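Local atomic coordinates of neutral ceramidase (Pseudomonas aeruginosa, PDB entry 2ZXC), a protein that hydrolyses the N-acyl linkage of ceramides to sphingosine and free fatty acid, and also runs the reverse synthesis, as a secreted zinc-dependent homodimer. Residues R140-R145 with F187-G192; V526-R531 with K539-F544. One frame throughout, in Å; residues are numbered along the deposited sequence.

Contact 1 (R140-R145 with F187-G192)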
loop_
_atom_site.group_PDB
_atom_site.type_symbol
_atom_site.label_atom_id
_atom_site.label_comp_id
_atom_site.label_asym_id
_atom_site.label_seq_id
_atom_site.Cartn_x
_atom_site.Cartn_y
_atom_site.Cartn_z
ATOM N N ARG A 140 6.120 14.428 17.435
ATOM C CA ARG A 140 7.524 14.082 17.587
ATOM C C ARG A 140 8.471 14.957 16.756
ATOM O O ARG A 140 9.608 14.575 16.468
ATOM C CB ARG A 140 7.707 12.595 17.273
ATOM C CG ARG A 140 7.033 11.705 18.322
ATOM C CD ARG A 140 7.064 10.229 17.974
ATOM N NE ARG A 140 6.624 9.411 19.105
ATOM C CZ ARG A 140 5.406 9.456 19.647
ATOM N NH1 ARG A 140 4.487 10.279 19.162
ATOM N NH2 ARG A 140 5.112 8.682 20.686
ATOM N N LEU A 141 7.995 16.141 16.382
ATOM C CA LEU A 141 8.808 17.070 15.611
ATOM C C LEU A 141 10.068 17.421 16.394
ATOM O O LEU A 141 10.004 17.829 17.556
ATOM C CB LEU A 141 8.017 18.342 15.299
ATOM C CG LEU A 141 7.121 18.242 14.062
ATOM C CD1 LEU A 141 6.175 19.433 13.992
ATOM C CD2 LEU A 141 7.998 18.166 12.815
ATOM N N GLN A 142 11.214 17.253 15.747
ATOM C CA GLN A 142 12.495 17.536 16.373
ATOM C C GLN A 142 13.446 18.133 15.335
ATOM O O GLN A 142 13.325 17.860 14.140
ATOM C CB GLN A 142 13.091 16.238 16.926
ATOM C CG GLN A 142 13.592 15.293 15.836
ATOM C CD GLN A 142 14.125 13.975 16.369
ATOM O OE1 GLN A 142 13.459 12.943 16.288
ATOM N NE2 GLN A 142 15.327 14.005 16.917
ATOM N N PRO A 143 14.403 18.966 15.777
ATOM C CA PRO A 143 15.341 19.554 14.815
ATOM C C PRO A 143 16.233 18.474 14.213
ATOM O O PRO A 143 16.467 17.432 14.828
ATOM C CB PRO A 143 16.127 20.555 15.663
ATOM C CG PRO A 143 16.086 19.945 17.034
ATOM C CD PRO A 143 14.660 19.464 17.139
ATOM N N GLY A 144 16.725 18.717 13.006
ATOM C CA GLY A 144 17.579 17.734 12.378
ATOM C C GLY A 144 17.983 18.105 10.972
ATOM O O GLY A 144 17.692 19.202 10.495
ATOM N N ARG A 145 18.657 17.174 10.308
ATOM C CA ARG A 145 19.118 17.379 8.943
ATOM C C ARG A 145 18.565 16.286 8.037
ATOM O O ARG A 145 18.392 15.142 8.462
ATOM C CB ARG A 145 20.649 17.342 8.889
ATOM C CG ARG A 145 21.337 18.289 9.867
ATOM C CD ARG A 145 22.829 17.990 9.982
ATOM N NE ARG A 145 23.629 18.677 8.974
ATOM C CZ ARG A 145 24.923 18.443 8.759
ATOM N NH1 ARG A 145 25.575 19.122 7.823
ATOM N NH2 ARG A 145 25.560 17.517 9.470
ATOM N N PHE A 187 16.491 10.923 7.691
ATOM C CA PHE A 187 16.265 11.943 8.712
ATOM C C PHE A 187 17.259 11.718 9.844
ATOM O O PHE A 187 17.262 10.663 10.485
ATOM C CB PHE A 187 14.822 11.868 9.230
ATOM C CG PHE A 187 13.780 12.048 8.148
ATOM C CD1 PHE A 187 13.475 11.010 7.273
ATOM C CD2 PHE A 187 13.151 13.273 7.970
ATOM C CE1 PHE A 187 12.558 11.192 6.229
ATOM C CE2 PHE A 187 12.234 13.469 6.932
ATOM C CZ PHE A 187 11.937 12.424 6.057
ATOM N N VAL A 188 18.118 12.708 10.073
ATOM C CA VAL A 188 19.138 12.613 11.117
ATOM C C VAL A 188 18.851 13.642 12.203
ATOM O O VAL A 188 18.695 14.827 11.906
ATOM C CB VAL A 188 20.544 12.869 10.528
ATOM C CG1 VAL A 188 21.620 12.453 11.525
ATOM C CG2 VAL A 188 20.700 12.105 9.226
ATOM N N ASP A 189 18.780 13.190 13.454
ATOM C CA ASP A 189 18.482 14.089 14.566
ATOM C C ASP A 189 19.655 14.994 14.926
ATOM O O ASP A 189 20.718 14.917 14.314
ATOM C CB ASP A 189 18.021 13.304 15.805
ATOM C CG ASP A 189 19.082 12.356 16.340
ATOM O OD1 ASP A 189 20.288 12.681 16.265
ATOM O OD2 ASP A 189 18.704 11.285 16.858
ATOM N N ALA A 190 19.453 15.845 15.929
ATOM C CA ALA A 190 20.465 16.806 16.366
ATOM C C ALA A 190 21.752 16.173 16.858
ATOM O O ALA A 190 22.768 16.855 16.988
ATOM C CB ALA A 190 19.891 17.710 17.439
ATOM N N ASN A 191 21.711 14.875 17.139
ATOM C CA ASN A 191 22.896 14.161 17.599
ATOM C C ASN A 191 23.564 13.388 16.463
ATOM O O ASN A 191 24.451 12.568 16.699
ATOM C CB ASN A 191 22.538 13.193 18.731
ATOM C CG ASN A 191 22.123 13.911 20.008
ATOM O OD1 ASN A 191 22.773 14.865 20.437
ATOM N ND2 ASN A 191 21.045 13.444 20.625
ATOM N N GLY A 192 23.134 13.647 15.231
ATOM C CA GLY A 192 23.712 12.969 14.082
ATOM C C GLY A 192 23.387 11.487 14.021
ATOM O O GLY A 192 24.135 10.693 13.453
HETATM O O HOH W 1 16.735 16.031 17.060
HETATM O O HOH W 2 15.946 11.584 17.924
#
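R145 and V188 hold the tight end of this contact with a reciprocal pair of backbone hydrogen bonds, R145 N to V188 O at 2.8 Å and V188 N to R145 O at 2.9 Å. Beside them, G144 brings its CA to 3.1 Å from V188 O, a closeness that leaves no room for a side chain on that side. The R145 chain leads away from the pair to a salt bridge with E290. This is the antiparallel pairing of strands 142-152 and 181-189 in the mixed sheet of the N-terminal domain; from here a type I turn, D189 to G192, leads on to strand 194-200. An Asx turn reinforces the turn: with CG between backbone N and carbonyl carbon (chi1 62°), D189 curls back, and OD1 takes N191 N from above the carboxylate plane, while OD2 pairs with K234. Towards Q142 the join is looser and wet. One water receives A190 N at 2.9 Å and donates to P143 O; another donates to D189 OD2 at 3.0 Å. Both also receive Q142 NE2, although this amide's short approaches make its exact placement doubtful. On the apolar side, P143 CG merely brushes A190 CB, 4.4 Å off.

Contact 2 (V526-R531 with K539-F544); sequences VLQQPR and KVTVAF
V526 and F544 lie side by side, pointing the same way from an antiparallel pair interrupted by a classic beta bulge: L527 and Q528 both stand opposite A543. The pair joins strand 526-528, at one margin of a five-stranded antiparallel sheet, to strand 539-546 in the C-terminal domain, whose E-set affiliation is consistent with an immunoglobulin-like sandwich. On the face carrying V526 and F544, V526 CG2 meets the phenyl obliquely, 3.7 Å from F544 CE1. P530 crosses V542 on this same side, its CD 3.6 Å from V542 CG2, while P530 CB reaches V540 CG1 at 4.1 Å. Strand 629-642 packs against this layer, with T636 touching V542 and F544 and with F639 against P530. The other face carries A543, whose CB lies 4.0 Å from Q528 CB; the bulge also brings L527 CB against it. L527 CG stands beside the backbone N (chi1 -60°), which lays CD1 alongside the F544 backbone, 3.6 Å from F544 O. Q528 instead runs fully extended, CG anti to its N (chi1 -174°), and the chain reaches from the level of A543 to that of T541, leaving NE2 2.9 Å from T541 O. Q528 and A543 exchange two weak backbone bonds, Q528 N to A543 O and A543 N to Q528 O. L527 N, the bulge's extra donor, makes the shorter hydrogen bond to A543 O, 2.8 Å, from 41° above the carbonyl plane.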
loop_
_atom_site.group_PDB
_atom_site.type_symbol
_atom_site.label_atom_id
_atom_site.label_comp_id
_atom_site.label_asym_id
_atom_site.label_seq_id
_atom_site.Cartn_x
_atom_site.Cartn_y
_atom_site.Cartn_z
ATOM N N VAL A 526 -8.367 -23.847 25.012
ATOM C CA VAL A 526 -7.237 -24.294 24.209
ATOM C C VAL A 526 -7.524 -25.626 23.525
ATOM O O VAL A 526 -7.611 -26.666 24.180
ATOM C CB VAL A 526 -5.968 -24.461 25.065
ATOM C CG1 VAL A 526 -4.808 -24.892 24.181
ATOM C CG2 VAL A 526 -5.650 -23.160 25.788
ATOM N N LEU A 527 -7.658 -25.584 22.205
ATOM C CA LEU A 527 -7.933 -26.775 21.418
ATOM C C LEU A 527 -6.663 -27.592 21.213
ATOM O O LEU A 527 -6.720 -28.813 21.062
ATOM C CB LEU A 527 -8.514 -26.373 20.060
ATOM C CG LEU A 527 -9.820 -25.579 20.138
ATOM C CD1 LEU A 527 -10.178 -25.030 18.770
ATOM C CD2 LEU A 527 -10.924 -26.482 20.669
ATOM N N GLN A 528 -5.519 -26.909 21.208
ATOM C CA GLN A 528 -4.233 -27.568 21.012
ATOM C C GLN A 528 -3.146 -26.911 21.852
ATOM O O GLN A 528 -2.755 -25.770 21.602
ATOM C CB GLN A 528 -3.827 -27.522 19.534
ATOM C CG GLN A 528 -2.564 -28.318 19.205
ATOM C CD GLN A 528 -2.153 -28.199 17.743
ATOM O OE1 GLN A 528 -2.974 -28.367 16.837
ATOM N NE2 GLN A 528 -0.877 -27.920 17.507
ATOM N N GLN A 529 -2.660 -27.647 22.844
ATOM C CA GLN A 529 -1.611 -27.165 23.734
ATOM C C GLN A 529 -0.242 -27.398 23.100
ATOM O O GLN A 529 -0.068 -28.319 22.303
ATOM C CB GLN A 529 -1.686 -27.909 25.074
ATOM C CG GLN A 529 -2.955 -27.649 25.873
ATOM C CD GLN A 529 -2.884 -26.363 26.663
ATOM O OE1 GLN A 529 -1.974 -25.557 26.475
ATOM N NE2 GLN A 529 -3.846 -26.162 27.554
ATOM N N PRO A 530 0.749 -26.557 23.441
ATOM C CA PRO A 530 2.099 -26.710 22.885
ATOM C C PRO A 530 2.766 -27.966 23.431
ATOM O O PRO A 530 2.342 -28.497 24.456
ATOM C CB PRO A 530 2.808 -25.444 23.354
ATOM C CG PRO A 530 2.153 -25.174 24.673
ATOM C CD PRO A 530 0.691 -25.401 24.353
ATOM N N ARG A 531 3.807 -28.436 22.750
ATOM C CA ARG A 531 4.526 -29.623 23.199
ATOM C C ARG A 531 5.282 -29.263 24.476
ATOM O O ARG A 531 5.366 -28.089 24.844
ATOM C CB ARG A 531 5.494 -30.105 22.108
ATOM C CG ARG A 531 4.836 -30.240 20.739
ATOM C CD ARG A 531 5.546 -31.242 19.827
ATOM N NE ARG A 531 6.538 -30.651 18.926
ATOM C CZ ARG A 531 7.697 -30.121 19.311
ATOM N NH1 ARG A 531 8.527 -29.616 18.404
ATOM N NH2 ARG A 531 8.028 -30.087 20.596
ATOM N N LYS A 539 8.747 -24.625 14.968
ATOM C CA LYS A 539 7.534 -23.833 14.887
ATOM C C LYS A 539 6.522 -24.347 15.897
ATOM O O LYS A 539 6.095 -25.499 15.843
ATOM C CB LYS A 539 6.924 -23.880 13.482
ATOM C CG LYS A 539 5.687 -22.990 13.349
ATOM C CD LYS A 539 5.217 -22.840 11.911
ATOM C CE LYS A 539 4.698 -24.145 11.340
ATOM N NZ LYS A 539 4.218 -23.958 9.937
ATOM N N VAL A 540 6.154 -23.480 16.829
ATOM C CA VAL A 540 5.181 -23.822 17.849
ATOM C C VAL A 540 3.809 -23.480 17.279
ATOM O O VAL A 540 3.583 -22.351 16.837
ATOM C CB VAL A 540 5.422 -22.994 19.136
ATOM C CG1 VAL A 540 4.472 -23.438 20.243
ATOM C CG2 VAL A 540 6.876 -23.138 19.574
ATOM N N THR A 541 2.908 -24.460 17.257
ATOM C CA THR A 541 1.556 -24.235 16.757
ATOM C C THR A 541 0.571 -24.527 17.874
ATOM O O THR A 541 0.612 -25.590 18.497
ATOM C CB THR A 541 1.224 -25.135 15.558
ATOM O OG1 THR A 541 2.113 -24.832 14.475
ATOM C CG2 THR A 541 -0.219 -24.908 15.106
ATOM N N VAL A 542 -0.317 -23.574 18.116
ATOM C CA VAL A 542 -1.314 -23.678 19.166
ATOM C C VAL A 542 -2.670 -23.214 18.620
ATOM O O VAL A 542 -2.713 -22.454 17.654
ATOM C CB VAL A 542 -0.860 -22.813 20.360
ATOM C CG1 VAL A 542 -2.042 -22.334 21.151
ATOM C CG2 VAL A 542 0.098 -23.617 21.237
ATOM N N ALA A 543 -3.771 -23.670 19.220
ATOM C CA ALA A 543 -5.106 -23.284 18.745
ATOM C C ALA A 543 -6.106 -22.990 19.860
ATOM O O ALA A 543 -6.071 -23.608 20.926
ATOM C CB ALA A 543 -5.661 -24.361 17.826
ATOM N N PHE A 544 -7.010 -22.053 19.588
ATOM C CA PHE A 544 -8.020 -21.633 20.559
ATOM C C PHE A 544 -9.426 -21.564 19.976
ATOM O O PHE A 544 -9.608 -21.440 18.766
ATOM C CB PHE A 544 -7.706 -20.228 21.085
ATOM C CG PHE A 544 -6.437 -20.124 21.871
ATOM C CD1 PHE A 544 -6.467 -20.146 23.261
ATOM C CD2 PHE A 544 -5.218 -19.955 21.225
ATOM C CE1 PHE A 544 -5.296 -19.993 23.999
ATOM C CE2 PHE A 544 -4.042 -19.802 21.954
ATOM C CZ PHE A 544 -4.081 -19.819 23.345
#

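Overall arrangement
From the N terminus, the chain supplies the zinc ligand H97 before reaching contact 1, which pairs strands 142-152 and 181-189 and closes a loop of 41 residues, 146-186. The next long passage, 193-525, brings the remaining zinc ligands H204, E411 and Y448, with the probable nucleophile S250. Contact 2 then closes a short excursion of seven residues, 532-538, which carries strand 533-535 into the other sheet of the C-terminal domain. The two loops follow in series, neither nested nor crossed, with centres 45 Å apart. The sheet of contact 2 also takes in strand 32-36; beside that strand, H37 shares the magnesium ion with D579, D581 and T584, tying the two domains together.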